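Local coordinates for protein acetylene hydratase Ahy (Pelobacter acetylenicus, PDB 2E7Z) that catalyses the hydration of acetylene to acetaldehyde, using a tungsten ion held by two molybdopterin guanine dinucleotides together with a [4Fe-4S] cluster, at residues 80-92 with 489-502. Residues are numbered along the deposited sequence; the frame is centred on the assembly and turned at random.
Sequences WDQALDEIAEKLK and KDEYYFIRELAVRM
OD1 of Asp85 takes two N-H groups of Arg501: NE at 2.7 Å, on the anti side of the carboxylate, and NH2 by a weak, more bent bond. The same NH2 pairs with Asp81 OD1 at 2.8 Å, while NH1 turns back to its own helix, meeting Glu497 OE1 (2.8 Å) and the Glu497 carbonyl. All three acids lie round the guanidinium edge, and Leu84 CB lies over the centre of one face, 3.4 Å from CZ. The arginine reaches them because its chain runs extended from CG to NE, resting among Asp81, Leu84, Asp85 and Ala88 as a knob in a hole. Exchanging Arg501 for an alanine is likely to leave three carboxylates without their shared cation and Leu84 CB without the flat group it lies against. Leu84 answers as a knob among Phe494, Glu497, Leu498 and Arg501. At one end, the Tyr493 edge meets the Trp80 face in a T-shaped stack (planes at 89°), and Lys489 CG makes a CH-pi contact with the five-membered ring on that face; Trp80 NE1 bonds to Glu487 O. At the other, Lys92 NZ donates a hydrogen bond to Arg501 O (2.8 Å), and Met502 CE packs on Leu91 CD2. The axes of 80-92 and 491-501 cross at -53°; Phe494 reaches Leu454 and Leu498 reaches Phe410, both in the sheet below. One guanidinium thus probably offsets the repulsion among three acids, its rotation fixed by its edge bonds.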
ATOM      1  N   TRP A  80      -0.199 -15.628  26.901  1.00 12.02           N
ATOM      2  CA  TRP A  80      -0.780 -14.325  26.505  1.00 11.70           C
ATOM      3  C   TRP A  80      -0.977 -13.404  27.719  1.00 12.55           C
ATOM      4  O   TRP A  80      -0.662 -12.221  27.681  1.00 11.61           O
ATOM      5  CB  TRP A  80      -2.112 -14.531  25.793  1.00 11.29           C
ATOM      6  CG  TRP A  80      -1.977 -14.741  24.323  1.00 10.46           C
ATOM      7  CD1 TRP A  80      -1.894 -15.942  23.667  1.00 11.00           C
ATOM      8  CD2 TRP A  80      -1.850 -13.717  23.320  1.00 10.36           C
ATOM      9  NE1 TRP A  80      -1.750 -15.720  22.294  1.00 11.73           N
ATOM     10  CE2 TRP A  80      -1.724 -14.364  22.067  1.00  9.67           C
ATOM     11  CE3 TRP A  80      -1.853 -12.326  23.362  1.00 10.17           C
ATOM     12  CZ2 TRP A  80      -1.624 -13.662  20.869  1.00 10.28           C
ATOM     13  CZ3 TRP A  80      -1.745 -11.616  22.150  1.00 11.15           C
ATOM     14  CH2 TRP A  80      -1.634 -12.283  20.933  1.00  9.42           C
ATOM     15  N   ASP A  81      -1.488 -13.976  28.815  1.00 13.04           N
ATOM     16  CA  ASP A  81      -1.780 -13.186  29.994  1.00 14.90           C
ATOM     17  C   ASP A  81      -0.515 -12.506  30.543  1.00 13.73           C
ATOM     18  O   ASP A  81      -0.522 -11.306  30.858  1.00 14.28           O
ATOM     19  CB  ASP A  81      -2.419 -14.098  31.068  1.00 15.95           C
ATOM     20  CG  ASP A  81      -2.916 -13.337  32.290  1.00 21.58           C
ATOM     21  OD1 ASP A  81      -3.705 -12.388  32.106  1.00 29.41           O
ATOM     22  OD2 ASP A  81      -2.541 -13.706  33.439  1.00 29.00           O
ATOM     23  N   GLN A  82       0.574 -13.278  30.653  1.00 13.99           N
ATOM     24  CA  GLN A  82       1.815 -12.728  31.168  1.00 13.66           C
ATOM     25  C   GLN A  82       2.444 -11.739  30.181  1.00 13.64           C
ATOM     26  O   GLN A  82       2.940 -10.678  30.580  1.00 13.85           O
ATOM     27  CB  GLN A  82       2.802 -13.828  31.525  1.00 15.30           C
ATOM     28  CG  GLN A  82       4.045 -13.296  32.225  1.00 16.62           C
ATOM     29  CD  GLN A  82       3.761 -12.708  33.618  1.00 21.98           C
ATOM     30  OE1 GLN A  82       2.769 -13.050  34.278  1.00 25.22           O
ATOM     31  NE2 GLN A  82       4.652 -11.836  34.076  1.00 25.11           N
ATOM     32  N   ALA A  83       2.404 -12.081  28.890  1.00 12.96           N
ATOM     33  CA  ALA A  83       2.930 -11.168  27.873  1.00 12.69           C
ATOM     34  C   ALA A  83       2.211  -9.832  27.929  1.00 11.81           C
ATOM     35  O   ALA A  83       2.847  -8.805  27.950  1.00 11.56           O
ATOM     36  CB  ALA A  83       2.795 -11.782  26.476  1.00 12.37           C
ATOM     37  N   LEU A  84       0.888  -9.869  28.005  1.00 11.73           N
ATOM     38  CA  LEU A  84       0.105  -8.645  28.035  1.00 12.19           C
ATOM     39  C   LEU A  84       0.360  -7.858  29.327  1.00 11.63           C
ATOM     40  O   LEU A  84       0.432  -6.629  29.302  1.00 11.48           O
ATOM     41  CB  LEU A  84      -1.376  -8.987  27.877  1.00 12.39           C
ATOM     42  CG  LEU A  84      -1.793  -9.538  26.510  1.00 15.86           C
ATOM     43  CD1 LEU A  84      -2.984 -10.502  26.662  1.00 19.17           C
ATOM     44  CD2 LEU A  84      -2.113  -8.408  25.581  1.00 17.60           C
ATOM     45  N   ASP A  85       0.485  -8.564  30.456  1.00 12.05           N
ATOM     46  CA  ASP A  85       0.783  -7.879  31.709  1.00 12.38           C
ATOM     47  C   ASP A  85       2.109  -7.122  31.599  1.00 11.73           C
ATOM     48  O   ASP A  85       2.199  -5.952  31.982  1.00 12.51           O
ATOM     49  CB  ASP A  85       0.904  -8.876  32.857  1.00 13.17           C
ATOM     50  CG  ASP A  85      -0.450  -9.370  33.370  1.00 14.47           C
ATOM     51  OD1 ASP A  85      -1.516  -8.872  32.917  1.00 15.77           O
ATOM     52  OD2 ASP A  85      -0.420 -10.262  34.248  1.00 18.05           O
ATOM     53  N   GLU A  86       3.123  -7.792  31.051  1.00 11.98           N
ATOM     54  CA  GLU A  86       4.448  -7.181  30.958  1.00 12.05           C
ATOM     55  C   GLU A  86       4.495  -6.052  29.941  1.00 11.73           C
ATOM     56  O   GLU A  86       5.120  -5.028  30.177  1.00 12.92           O
ATOM     57  CB  GLU A  86       5.511  -8.236  30.643  1.00 12.50           C
ATOM     58  CG  GLU A  86       5.679  -9.211  31.814  1.00 14.20           C
ATOM     59  CD  GLU A  86       6.748 -10.276  31.594  1.00 16.80           C
ATOM     60  OE1 GLU A  86       7.503 -10.191  30.601  1.00 17.89           O
ATOM     61  OE2 GLU A  86       6.836 -11.227  32.415  1.00 19.17           O
ATOM     62  N   ILE A  87       3.831  -6.259  28.810  1.00 10.54           N
ATOM     63  CA  ILE A  87       3.758  -5.220  27.783  1.00 10.36           C
ATOM     64  C   ILE A  87       3.102  -3.965  28.365  1.00 11.00           C
ATOM     65  O   ILE A  87       3.621  -2.842  28.220  1.00 11.14           O
ATOM     66  CB  ILE A  87       3.048  -5.754  26.532  1.00 10.70           C
ATOM     67  CG1 ILE A  87       3.953  -6.755  25.808  1.00  9.85           C
ATOM     68  CG2 ILE A  87       2.689  -4.622  25.584  1.00 10.56           C
ATOM     69  CD1 ILE A  87       3.204  -7.639  24.797  1.00 11.55           C
ATOM     70  N   ALA A  88       1.974  -4.139  29.079  1.00 10.89           N
ATOM     71  CA  ALA A  88       1.265  -3.001  29.661  1.00 10.77           C
ATOM     72  C   ALA A  88       2.117  -2.294  30.723  1.00 11.23           C
ATOM     73  O   ALA A  88       2.203  -1.060  30.760  1.00 12.86           O
ATOM     74  CB  ALA A  88      -0.070  -3.448  30.257  1.00 10.86           C
ATOM     75  N   GLU A  89       2.767  -3.091  31.576  1.00 12.40           N
ATOM     76  CA  GLU A  89       3.612  -2.508  32.606  1.00 13.06           C
ATOM     77  C   GLU A  89       4.734  -1.656  31.993  1.00 12.45           C
ATOM     78  O   GLU A  89       4.986  -0.536  32.437  1.00 12.97           O
ATOM     79  CB  GLU A  89       4.222  -3.604  33.479  1.00 14.61           C
ATOM     80  CG  GLU A  89       5.186  -3.076  34.544  1.00 20.33           C
ATOM     81  CD  GLU A  89       5.964  -4.189  35.237  1.00 28.69           C
ATOM     82  OE1 GLU A  89       5.963  -5.351  34.743  1.00 33.23           O
ATOM     83  OE2 GLU A  89       6.588  -3.895  36.281  1.00 33.23           O
ATOM     84  N   LYS A  90       5.404  -2.202  30.975  0.50  9.46           N
ATOM     85  CA  LYS A  90       6.496  -1.475  30.339  0.50 10.80           C
ATOM     86  C   LYS A  90       6.006  -0.257  29.553  0.50  9.31           C
ATOM     87  O   LYS A  90       6.621   0.804  29.599  0.50  7.48           O
ATOM     88  CB  LYS A  90       7.314  -2.397  29.437  0.50 11.41           C
ATOM     89  CG  LYS A  90       8.529  -1.712  28.829  0.50 12.42           C
ATOM     90  CD  LYS A  90       9.735  -2.642  28.663  0.50 17.28           C
ATOM     91  CE  LYS A  90      11.030  -1.863  28.876  0.50 16.85           C
ATOM     92  NZ  LYS A  90      12.246  -2.617  28.510  0.50 20.85           N
ATOM     93  N   LEU A  91       4.890  -0.403  28.841  1.00 10.71           N
ATOM     94  CA  LEU A  91       4.323   0.727  28.119  1.00 10.76           C
ATOM     95  C   LEU A  91       3.912   1.865  29.069  1.00 11.71           C
ATOM     96  O   LEU A  91       4.118   3.034  28.767  1.00 11.51           O
ATOM     97  CB  LEU A  91       3.116   0.263  27.317  1.00 10.90           C
ATOM     98  CG  LEU A  91       2.446   1.310  26.431  1.00 10.26           C
ATOM     99  CD1 LEU A  91       3.438   1.811  25.404  1.00 10.65           C
ATOM    100  CD2 LEU A  91       1.229   0.676  25.780  1.00  9.88           C
ATOM    101  N   LYS A  92       3.324   1.521  30.218  1.00 11.73           N
ATOM    102  CA  LYS A  92       2.979   2.555  31.198  1.00 12.54           C
ATOM    103  C   LYS A  92       4.209   3.347  31.633  1.00 12.36           C
ATOM    104  O   LYS A  92       4.160   4.574  31.739  1.00 13.15           O
ATOM    105  CB  LYS A  92       2.313   1.938  32.435  1.00 13.27           C
ATOM    106  CG  LYS A  92       0.879   1.532  32.191  1.00 13.62           C
ATOM    107  CD  LYS A  92       0.364   0.678  33.358  1.00 17.09           C
ATOM    108  CE  LYS A  92      -1.055   0.231  33.105  1.00 19.68           C
ATOM    109  NZ  LYS A  92      -1.554  -0.626  34.227  1.00 22.56           N
ATOM    110  N   LYS A 489      -4.055 -15.774  18.177  1.00  9.25           N
ATOM    111  CA  LYS A 489      -5.221 -15.010  18.559  1.00  9.40           C
ATOM    112  C   LYS A 489      -5.444 -13.913  17.539  1.00  8.53           C
ATOM    113  O   LYS A 489      -4.559 -13.565  16.775  1.00  8.38           O
ATOM    114  CB  LYS A 489      -5.040 -14.355  19.947  1.00 10.35           C
ATOM    115  CG  LYS A 489      -4.745 -15.272  21.115  1.00 13.67           C
ATOM    116  CD  LYS A 489      -5.927 -16.069  21.547  1.00 17.35           C
ATOM    117  CE  LYS A 489      -5.552 -16.980  22.729  1.00 20.01           C
ATOM    118  NZ  LYS A 489      -6.584 -18.021  22.923  1.00 24.83           N
ATOM    119  N   ASP A 490      -6.636 -13.350  17.598  1.00  7.80           N
ATOM    120  CA  ASP A 490      -6.991 -12.272  16.689  1.00  7.45           C
ATOM    121  C   ASP A 490      -6.506 -10.885  17.120  1.00  7.23           C
ATOM    122  O   ASP A 490      -6.164 -10.674  18.287  1.00  7.67           O
ATOM    123  CB  ASP A 490      -8.491 -12.295  16.433  1.00  8.28           C
ATOM    124  CG  ASP A 490      -9.290 -11.763  17.572  1.00  9.56           C
ATOM    125  OD1 ASP A 490      -9.382 -10.531  17.661  1.00  9.48           O
ATOM    126  OD2 ASP A 490      -9.870 -12.551  18.347  1.00 10.51           O
ATOM    127  N   GLU A 491      -6.497  -9.934  16.176  1.00  7.47           N
ATOM    128  CA  GLU A 491      -5.899  -8.645  16.455  1.00  8.23           C
ATOM    129  C   GLU A 491      -6.684  -7.898  17.515  1.00  7.28           C
ATOM    130  O   GLU A 491      -6.093  -7.157  18.308  1.00  7.54           O
ATOM    131  CB  GLU A 491      -5.857  -7.832  15.162  1.00  7.49           C
ATOM    132  CG  GLU A 491      -4.980  -6.601  15.246  1.00  7.65           C
ATOM    133  CD  GLU A 491      -5.063  -5.769  13.970  1.00  7.01           C
ATOM    134  OE1 GLU A 491      -5.911  -6.119  13.097  1.00  7.44           O
ATOM    135  OE2 GLU A 491      -4.315  -4.770  13.837  1.00  8.18           O
ATOM    136  N   TYR A 492      -8.008  -8.080  17.529  1.00  7.05           N
ATOM    137  CA  TYR A 492      -8.808  -7.398  18.548  1.00  7.96           C
ATOM    138  C   TYR A 492      -8.576  -7.947  19.937  1.00  7.78           C
ATOM    139  O   TYR A 492      -8.569  -7.173  20.900  1.00  8.29           O
ATOM    140  CB  TYR A 492     -10.300  -7.425  18.196  1.00  8.07           C
ATOM    141  CG  TYR A 492     -11.128  -6.692  19.252  1.00  7.65           C
ATOM    142  CD1 TYR A 492     -10.896  -5.343  19.543  1.00  8.32           C
ATOM    143  CD2 TYR A 492     -12.091  -7.362  20.008  1.00  8.00           C
ATOM    144  CE1 TYR A 492     -11.622  -4.674  20.543  1.00  7.87           C
ATOM    145  CE2 TYR A 492     -12.829  -6.684  20.991  1.00  8.26           C
ATOM    146  CZ  TYR A 492     -12.578  -5.367  21.257  1.00  9.07           C
ATOM    147  OH  TYR A 492     -13.287  -4.744  22.246  1.00  9.25           O
ATOM    148  N   TYR A 493      -8.351  -9.263  20.035  1.00  8.28           N
ATOM    149  CA  TYR A 493      -7.981  -9.837  21.322  1.00  9.08           C
ATOM    150  C   TYR A 493      -6.780  -9.086  21.913  1.00  9.18           C
ATOM    151  O   TYR A 493      -6.825  -8.644  23.057  1.00  9.31           O
ATOM    152  CB  TYR A 493      -7.680 -11.318  21.171  1.00  9.84           C
ATOM    153  CG  TYR A 493      -7.258 -11.963  22.445  1.00 11.38           C
ATOM    154  CD1 TYR A 493      -8.205 -12.436  23.358  1.00 12.43           C
ATOM    155  CD2 TYR A 493      -5.904 -12.091  22.766  1.00 11.95           C
ATOM    156  CE1 TYR A 493      -7.802 -13.037  24.548  1.00 14.71           C
ATOM    157  CE2 TYR A 493      -5.507 -12.652  23.964  1.00 14.58           C
ATOM    158  CZ  TYR A 493      -6.470 -13.115  24.841  1.00 14.96           C
ATOM    159  OH  TYR A 493      -6.102 -13.721  26.016  1.00 18.64           O
ATOM    160  N   PHE A 494      -5.704  -8.956  21.139  1.00  8.77           N
ATOM    161  CA  PHE A 494      -4.524  -8.225  21.581  1.00  8.62           C
ATOM    162  C   PHE A 494      -4.898  -6.795  21.989  1.00  8.24           C
ATOM    163  O   PHE A 494      -4.537  -6.354  23.082  1.00  8.69           O
ATOM    164  CB  PHE A 494      -3.451  -8.206  20.458  1.00  9.66           C
ATOM    165  CG  PHE A 494      -2.329  -7.227  20.707  1.00 10.51           C
ATOM    166  CD1 PHE A 494      -1.518  -7.331  21.819  1.00 10.92           C
ATOM    167  CD2 PHE A 494      -2.126  -6.137  19.857  1.00 15.18           C
ATOM    168  CE1 PHE A 494      -0.489  -6.430  22.069  1.00 12.20           C
ATOM    169  CE2 PHE A 494      -1.083  -5.220  20.107  1.00 17.67           C
ATOM    170  CZ  PHE A 494      -0.263  -5.385  21.217  1.00 15.29           C
ATOM    171  N   ILE A 495      -5.599  -6.075  21.117  1.00  7.55           N
ATOM    172  CA  ILE A 495      -5.888  -4.667  21.411  1.00  8.05           C
ATOM    173  C   ILE A 495      -6.745  -4.528  22.683  1.00  7.93           C
ATOM    174  O   ILE A 495      -6.459  -3.697  23.552  1.00  8.56           O
ATOM    175  CB  ILE A 495      -6.622  -3.992  20.202  1.00  7.77           C
ATOM    176  CG1 ILE A 495      -5.654  -3.838  19.036  1.00  8.31           C
ATOM    177  CG2 ILE A 495      -7.210  -2.611  20.583  1.00  9.49           C
ATOM    178  CD1 ILE A 495      -6.354  -3.796  17.657  1.00  8.12           C
ATOM    179  N   ARG A 496      -7.801  -5.332  22.795  1.00  8.06           N
ATOM    180  CA  ARG A 496      -8.683  -5.209  23.944  1.00  8.52           C
ATOM    181  C   ARG A 496      -7.965  -5.559  25.240  1.00  8.82           C
ATOM    182  O   ARG A 496      -8.130  -4.890  26.264  1.00  9.50           O
ATOM    183  CB  ARG A 496      -9.917  -6.090  23.808  1.00  9.25           C
ATOM    184  CG  ARG A 496     -10.921  -5.780  24.916  1.00 10.60           C
ATOM    185  CD  ARG A 496     -12.104  -6.730  24.959  1.00 13.81           C
ATOM    186  NE  ARG A 496     -13.167  -6.066  25.736  1.00 16.60           N
ATOM    187  CZ  ARG A 496     -13.324  -6.127  27.060  1.00 18.80           C
ATOM    188  NH1 ARG A 496     -12.545  -6.915  27.808  1.00 19.94           N
ATOM    189  NH2 ARG A 496     -14.309  -5.433  27.633  1.00 21.04           N
ATOM    190  N   GLU A 497      -7.199  -6.642  25.216  1.00  8.42           N
ATOM    191  CA  GLU A 497      -6.486  -7.068  26.423  1.00  9.57           C
ATOM    192  C   GLU A 497      -5.505  -5.987  26.879  1.00  9.35           C
ATOM    193  O   GLU A 497      -5.356  -5.721  28.073  1.00 10.09           O
ATOM    194  CB  GLU A 497      -5.753  -8.387  26.179  1.00 11.29           C
ATOM    195  CG  GLU A 497      -6.680  -9.580  26.029  1.00 12.32           C
ATOM    196  CD  GLU A 497      -7.346  -9.980  27.326  1.00 15.47           C
ATOM    197  OE1 GLU A 497      -6.705  -9.889  28.391  1.00 16.63           O
ATOM    198  OE2 GLU A 497      -8.509 -10.419  27.265  1.00 20.46           O
ATOM    199  N   LEU A 498      -4.839  -5.340  25.934  1.00  9.07           N
ATOM    200  CA  LEU A 498      -3.953  -4.244  26.297  1.00  9.93           C
ATOM    201  C   LEU A 498      -4.745  -3.031  26.793  1.00 10.10           C
ATOM    202  O   LEU A 498      -4.376  -2.426  27.792  1.00 10.14           O
ATOM    203  CB  LEU A 498      -3.035  -3.885  25.113  1.00 10.39           C
ATOM    204  CG  LEU A 498      -1.950  -2.848  25.366  1.00 12.25           C
ATOM    205  CD1 LEU A 498      -1.044  -3.177  26.566  1.00 13.76           C
ATOM    206  CD2 LEU A 498      -1.108  -2.726  24.104  1.00 14.41           C
ATOM    207  N   ALA A 499      -5.831  -2.681  26.100  1.00 10.06           N
ATOM    208  CA  ALA A 499      -6.665  -1.542  26.487  1.00 10.54           C
ATOM    209  C   ALA A 499      -7.156  -1.696  27.912  1.00 11.52           C
ATOM    210  O   ALA A 499      -7.118  -0.745  28.689  1.00 11.37           O
ATOM    211  CB  ALA A 499      -7.828  -1.433  25.546  1.00 10.83           C
ATOM    212  N   VAL A 500      -7.625  -2.886  28.274  1.00 11.36           N
ATOM    213  CA  VAL A 500      -8.092  -3.108  29.644  1.00 12.66           C
ATOM    214  C   VAL A 500      -6.978  -2.819  30.654  1.00 12.53           C
ATOM    215  O   VAL A 500      -7.189  -2.097  31.639  1.00 12.46           O
ATOM    216  CB  VAL A 500      -8.674  -4.529  29.808  1.00 12.52           C
ATOM    217  CG1 VAL A 500      -8.931  -4.861  31.284  1.00 14.84           C
ATOM    218  CG2 VAL A 500      -9.957  -4.693  28.967  1.00 13.20           C
ATOM    219  N   ARG A 501      -5.779  -3.322  30.380  1.00 11.65           N
ATOM    220  CA  ARG A 501      -4.646  -3.114  31.290  1.00 11.81           C
ATOM    221  C   ARG A 501      -4.176  -1.675  31.360  1.00 12.50           C
ATOM    222  O   ARG A 501      -3.576  -1.268  32.347  1.00 13.42           O
ATOM    223  CB  ARG A 501      -3.487  -4.038  30.923  1.00 11.59           C
ATOM    224  CG  ARG A 501      -3.789  -5.517  31.157  1.00 11.53           C
ATOM    225  CD  ARG A 501      -2.778  -6.391  30.420  1.00 11.31           C
ATOM    226  NE  ARG A 501      -2.836  -7.803  30.788  1.00 11.57           N
ATOM    227  CZ  ARG A 501      -3.750  -8.664  30.343  1.00 11.04           C
ATOM    228  NH1 ARG A 501      -4.718  -8.271  29.493  1.00 12.79           N
ATOM    229  NH2 ARG A 501      -3.686  -9.923  30.741  1.00 14.66           N
ATOM    230  N   MET A 502      -4.440  -0.915  30.311  1.00 12.71           N
ATOM    231  CA  MET A 502      -4.090   0.504  30.269  1.00 13.01           C
ATOM    232  C   MET A 502      -5.179   1.390  30.868  1.00 13.65           C
ATOM    233  O   MET A 502      -5.062   2.613  30.823  1.00 15.33           O
ATOM    234  CB  MET A 502      -3.775   0.942  28.816  1.00 11.97           C
ATOM    235  CG  MET A 502      -2.581   0.168  28.175  1.00 12.05           C
ATOM    236  SD  MET A 502      -1.028   0.242  29.117  1.00 13.48           S
ATOM    237  CE  MET A 502      -0.531   1.968  28.826  1.00 13.91           C
TER